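Local coordinates for paenibacillus xanthan lyase (Paenibacillus, PDB 6F2P), which probably cleaves xanthan by removing the terminal mannosyl residues of its side chains through beta-elimination, at residues S498-T503 with M608-G613; P816-V821 with T901-T906. One frame throughout, in Å; residues are numbered along the deposited sequence.

Contact 1 of 2, residues S498-T503 with M608-G613; sequences SGIAST and MNPTNG
Ile500 and Gly613 form an antiparallel hydrogen-bonded pair with a bulge on each side. Gly499 makes a G1 beta bulge and Asn612 a classic one. The pair joins strands 493-501 and 613-621, neighbours in a sheet of the family 8 super-sandwich domain. Gly613 N donates to Ile500 O at 2.8 Å, in the carbonyl plane and on a lone pair. In the return bond, Ile500 N reaches Gly613 O from 33° outside that carbonyl's plane.

Ile500 splits its side chain between two neighbours. CG1 lies beside its own backbone N (chi1 -54°), which puts it 3.3 Å from Gly613 O. CD1 follows on an extended chi2 and also lies alongside Gly613. CG2 goes the other way and meets Pro610 CG at 4.3 Å. The Pro610 ring lies along residues 500-502, with Pro610 CB 3.6 Å from Ile500 O and Pro610 CD 3.8 Å from Ser502 CB. Thr508 of strand 508-516 touches both Pro610 and Ser502. Further along, Pro610 O accepts a bond from Ser502 N.

Asn609 OD1 turns to Gly505 N. Ser502 OG bonds Asp504; it also accepts from a water at 2.7 Å, which in turn accepts from Asn609 N.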
loop_
_atom_site.group_PDB
_atom_site.type_symbol
_atom_site.label_atom_id
_atom_site.label_comp_id
_atom_site.label_asym_id
_atom_site.label_seq_id
_atom_site.Cartn_x
_atom_site.Cartn_y
_atom_site.Cartn_z
ATOM N N SER A 498 -13.334 3.521 -15.464
ATOM C CA SER A 498 -14.347 4.537 -15.662
ATOM C C SER A 498 -13.730 5.854 -15.248
ATOM O O SER A 498 -12.604 5.885 -14.746
ATOM C CB SER A 498 -15.550 4.266 -14.772
ATOM O OG SER A 498 -15.201 4.525 -13.424
ATOM N N GLY A 499 -14.472 6.938 -15.440
ATOM C CA GLY A 499 -13.962 8.269 -15.164
ATOM C C GLY A 499 -12.804 8.641 -16.071
ATOM O O GLY A 499 -12.028 9.531 -15.748
ATOM N N ILE A 500 -12.684 7.954 -17.204
ATOM C CA ILE A 500 -11.588 8.193 -18.129
ATOM C C ILE A 500 -11.792 9.513 -18.850
ATOM O O ILE A 500 -12.683 9.633 -19.683
ATOM C CB ILE A 500 -11.456 7.070 -19.171
ATOM C CG1 ILE A 500 -11.346 5.711 -18.481
ATOM C CG2 ILE A 500 -10.236 7.313 -20.045
ATOM C CD1 ILE A 500 -11.351 4.540 -19.431
ATOM N N ALA A 501 -10.960 10.496 -18.517
ATOM C CA ALA A 501 -11.116 11.854 -19.023
ATOM C C ALA A 501 -9.782 12.496 -19.444
ATOM O O ALA A 501 -8.753 12.348 -18.774
ATOM C CB ALA A 501 -11.820 12.716 -17.985
ATOM N N SER A 502 -9.813 13.218 -20.556
ATOM C CA SER A 502 -8.619 13.869 -21.065
ATOM C C SER A 502 -8.979 15.093 -21.895
ATOM O O SER A 502 -10.033 15.137 -22.526
ATOM C CB SER A 502 -7.801 12.885 -21.908
ATOM O OG SER A 502 -6.827 13.570 -22.668
ATOM N N THR A 503 -8.099 16.087 -21.883
ATOM C CA THR A 503 -8.229 17.231 -22.772
ATOM C C THR A 503 -6.947 17.417 -23.572
ATOM O O THR A 503 -6.615 18.531 -23.966
ATOM C CB THR A 503 -8.523 18.523 -21.998
ATOM O OG1 THR A 503 -7.628 18.629 -20.885
ATOM C CG2 THR A 503 -9.954 18.528 -21.496
ATOM N N MET A 608 -10.652 10.599 -28.853
ATOM C CA MET A 608 -10.006 11.815 -28.401
ATOM C C MET A 608 -10.824 12.490 -27.333
ATOM O O MET A 608 -12.046 12.352 -27.297
ATOM C CB MET A 608 -9.834 12.785 -29.562
ATOM C CG MET A 608 -8.500 12.657 -30.271
ATOM S SD MET A 608 -8.410 13.876 -31.575
ATOM C CE MET A 608 -9.028 15.315 -30.688
ATOM N N ASN A 609 -10.137 13.232 -26.475
ATOM C CA ASN A 609 -10.782 14.010 -25.425
ATOM C C ASN A 609 -11.993 13.360 -24.749
ATOM O O ASN A 609 -13.070 13.957 -24.711
ATOM C CB ASN A 609 -11.181 15.371 -25.988
ATOM C CG ASN A 609 -9.986 16.232 -26.315
ATOM O OD1 ASN A 609 -8.996 16.241 -25.583
ATOM N ND2 ASN A 609 -10.066 16.954 -27.426
ATOM N N PRO A 610 -11.826 12.131 -24.229
ATOM C CA PRO A 610 -12.983 11.498 -23.589
ATOM C C PRO A 610 -13.368 12.284 -22.339
ATOM O O PRO A 610 -12.505 12.904 -21.717
ATOM C CB PRO A 610 -12.460 10.106 -23.227
ATOM C CG PRO A 610 -10.975 10.292 -23.055
ATOM C CD PRO A 610 -10.587 11.350 -24.047
ATOM N N THR A 611 -14.648 12.279 -21.990
ATOM C CA THR A 611 -15.118 13.081 -20.872
ATOM C C THR A 611 -15.405 12.199 -19.674
ATOM O O THR A 611 -15.324 12.648 -18.526
ATOM C CB THR A 611 -16.388 13.832 -21.249
ATOM O OG1 THR A 611 -17.209 12.983 -22.065
ATOM C CG2 THR A 611 -16.038 15.076 -22.038
ATOM N N ASN A 612 -15.726 10.941 -19.962
ATOM C CA ASN A 612 -16.099 9.960 -18.945
ATOM C C ASN A 612 -16.130 8.567 -19.578
ATOM O O ASN A 612 -17.144 7.867 -19.524
ATOM C CB ASN A 612 -17.449 10.338 -18.313
ATOM C CG ASN A 612 -17.926 9.346 -17.249
ATOM O OD1 ASN A 612 -19.134 9.178 -17.046
ATOM N ND2 ASN A 612 -16.990 8.683 -16.577
ATOM N N GLY A 613 -15.008 8.187 -20.195
ATOM C CA GLY A 613 -14.874 6.888 -20.837
ATOM C C GLY A 613 -14.770 5.753 -19.832
ATOM O O GLY A 613 -14.617 5.979 -18.624
HETATM O O HOH W 1 -7.112 13.260 -25.330
#

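Contact 2 of 2, residues P816-V821 with T901-T906; sequences PGTYDV and TGIDTT
Asp904 and Thr901 hold Thr818 by its backbone, one at the amide and one at the carbonyl. Strand 891-900 pairs with strand 817-826, and Asp820 still bonds Val899. The partner strand then gives way to the single helical turn 902-905. Thr901 sits at its N-cap position. Side chains of the N-cap residue and the turn take over where the strand stops.

The hydrogen bonds come first. Thr818 N points almost straight at Asp904 OD1, 3.1 Å away with an angle of 177° at the hydrogen. OD1 uses its syn lone pair, on the side of the other oxygen. A weak second bond runs from Thr818 N to Asp904 OD2 at 3.4 Å, making the grip lopsided. At the carbonyl, Thr901 OG1 donates to Thr818 O over 3.2 Å. It comes from above, 45° out of the carbonyl plane. An alanine in place of Asp904 would probably leave the Thr818 amide without its acceptor and the turn less firmly tied to the strand.

The remaining contacts are van der Waals. Thr901 OG1 lies between its backbone N and carbonyl carbon (chi1 70°), while CG2 lies beside the N and packs 3.9 Å from Asp820 CB. Ile903 CG2 meets Thr818 at an oblique angle, 4.1 Å from Thr818 CB.

Thr905 of the turn, and Thr906 just after it, touch strand 1030-1039 of the Golvesin C-terminal domain.

All three hydrogen bonds end on backbone atoms of Thr818, whose own hydroxyl is bonded to Ser866 OG of strand 857-867. The junction thus depends on the main chain of the strand at Thr818 and on the side chains of Thr901 and Asp904.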
loop_
_atom_site.group_PDB
_atom_site.type_symbol
_atom_site.label_atom_id
_atom_site.label_comp_id
_atom_site.label_asym_id
_atom_site.label_seq_id
_atom_site.Cartn_x
_atom_site.Cartn_y
_atom_site.Cartn_z
ATOM N N PRO A 816 -24.690 11.572 15.268
ATOM C CA PRO A 816 -25.124 12.712 14.458
ATOM C C PRO A 816 -25.949 13.675 15.298
ATOM O O PRO A 816 -26.690 13.237 16.173
ATOM C CB PRO A 816 -26.001 12.062 13.381
ATOM C CG PRO A 816 -26.431 10.761 13.970
ATOM C CD PRO A 816 -25.292 10.305 14.822
ATOM N N GLY A 817 -25.804 14.968 15.039
ATOM C CA GLY A 817 -26.584 15.977 15.720
ATOM C C GLY A 817 -26.004 17.354 15.486
ATOM O O GLY A 817 -24.980 17.501 14.818
ATOM N N THR A 818 -26.666 18.372 16.026
ATOM C CA THR A 818 -26.122 19.718 16.019
ATOM C C THR A 818 -25.505 20.026 17.379
ATOM O O THR A 818 -26.200 20.096 18.386
ATOM C CB THR A 818 -27.201 20.755 15.694
ATOM O OG1 THR A 818 -27.655 20.560 14.351
ATOM C CG2 THR A 818 -26.651 22.166 15.841
ATOM N N TYR A 819 -24.191 20.200 17.409
ATOM C CA TYR A 819 -23.501 20.410 18.670
ATOM C C TYR A 819 -22.874 21.796 18.762
ATOM O O TYR A 819 -22.372 22.349 17.779
ATOM C CB TYR A 819 -22.426 19.337 18.891
ATOM C CG TYR A 819 -22.954 17.922 18.895
ATOM C CD1 TYR A 819 -23.535 17.376 20.033
ATOM C CD2 TYR A 819 -22.877 17.131 17.759
ATOM C CE1 TYR A 819 -24.023 16.084 20.036
ATOM C CE2 TYR A 819 -23.362 15.836 17.753
ATOM C CZ TYR A 819 -23.932 15.317 18.890
ATOM O OH TYR A 819 -24.413 14.026 18.876
ATOM N N ASP A 820 -22.922 22.352 19.963
ATOM C CA ASP A 820 -22.200 23.568 20.278
ATOM C C ASP A 820 -20.742 23.160 20.526
ATOM O O ASP A 820 -20.465 22.282 21.346
ATOM C CB ASP A 820 -22.829 24.197 21.523
ATOM C CG ASP A 820 -22.449 25.643 21.704
ATOM O OD1 ASP A 820 -22.013 26.273 20.718
ATOM O OD2 ASP A 820 -22.598 26.150 22.837
ATOM N N VAL A 821 -19.808 23.765 19.798
ATOM C CA VAL A 821 -18.408 23.365 19.911
ATOM C C VAL A 821 -17.624 24.227 20.894
ATOM O O VAL A 821 -17.463 25.427 20.686
ATOM C CB VAL A 821 -17.697 23.387 18.557
ATOM C CG1 VAL A 821 -16.242 22.971 18.726
ATOM C CG2 VAL A 821 -18.405 22.463 17.590
ATOM N N THR A 901 -27.582 20.773 21.757
ATOM C CA THR A 901 -28.299 22.039 21.728
ATOM C C THR A 901 -29.797 21.772 21.686
ATOM O O THR A 901 -30.220 20.626 21.530
ATOM C CB THR A 901 -27.894 22.898 20.508
ATOM O OG1 THR A 901 -28.387 22.293 19.308
ATOM C CG2 THR A 901 -26.370 23.039 20.416
ATOM N N GLY A 902 -30.592 22.829 21.823
ATOM C CA GLY A 902 -32.040 22.711 21.749
ATOM C C GLY A 902 -32.546 22.033 20.484
ATOM O O GLY A 902 -33.530 21.295 20.526
ATOM N N ILE A 903 -31.863 22.280 19.364
ATOM C CA ILE A 903 -32.212 21.697 18.068
ATOM C C ILE A 903 -32.444 20.184 18.177
ATOM O O ILE A 903 -33.366 19.639 17.561
ATOM C CB ILE A 903 -31.123 22.012 16.987
ATOM C CG1 ILE A 903 -31.144 23.493 16.591
ATOM C CG2 ILE A 903 -31.317 21.172 15.736
ATOM C CD1 ILE A 903 -30.379 24.418 17.524
ATOM N N ASP A 904 -31.627 19.519 18.993
ATOM C CA ASP A 904 -31.677 18.064 19.130
ATOM C C ASP A 904 -32.696 17.592 20.153
ATOM O O ASP A 904 -33.309 16.537 19.984
ATOM C CB ASP A 904 -30.310 17.512 19.552
ATOM C CG ASP A 904 -29.197 17.883 18.588
ATOM O OD1 ASP A 904 -29.408 17.771 17.356
ATOM O OD2 ASP A 904 -28.112 18.284 19.081
ATOM N N THR A 905 -32.862 18.366 21.223
ATOM C CA THR A 905 -33.562 17.872 22.411
ATOM C C THR A 905 -34.964 18.443 22.631
ATOM O O THR A 905 -35.844 17.735 23.109
ATOM C CB THR A 905 -32.706 18.037 23.694
ATOM O OG1 THR A 905 -32.151 19.356 23.745
ATOM C CG2 THR A 905 -31.573 17.027 23.709
ATOM N N THR A 906 -35.174 19.709 22.283
ATOM C CA THR A 906 -36.489 20.329 22.419
ATOM C C THR A 906 -37.567 19.558 21.641
ATOM O O THR A 906 -37.371 19.211 20.478
ATOM C CB THR A 906 -36.465 21.807 21.966
ATOM O OG1 THR A 906 -35.558 22.550 22.793
ATOM C CG2 THR A 906 -37.861 22.424 22.069
#

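Overall arrangement
Along the chain the contacts come in series: contact 1 closes at residue 613, long before contact 2 opens at 816. Their centres are 44 Å apart, and their nearest atoms are about 30 Å apart. They share no strand and no sheet. Contact 1 lies within the super-sandwich domain and brings together two segments 105 residues apart at their closest ends. Contact 2 lies farther out, 39 Å from the centre of the chain against 27 Å. It sets a helical turn against strand 817-826, just where the chain passes on to the strands of the Golvesin C-terminal domain. One contact thus joins two neighbouring strands in the middle of a sheet, and the other lies at a junction between two sheet-built parts.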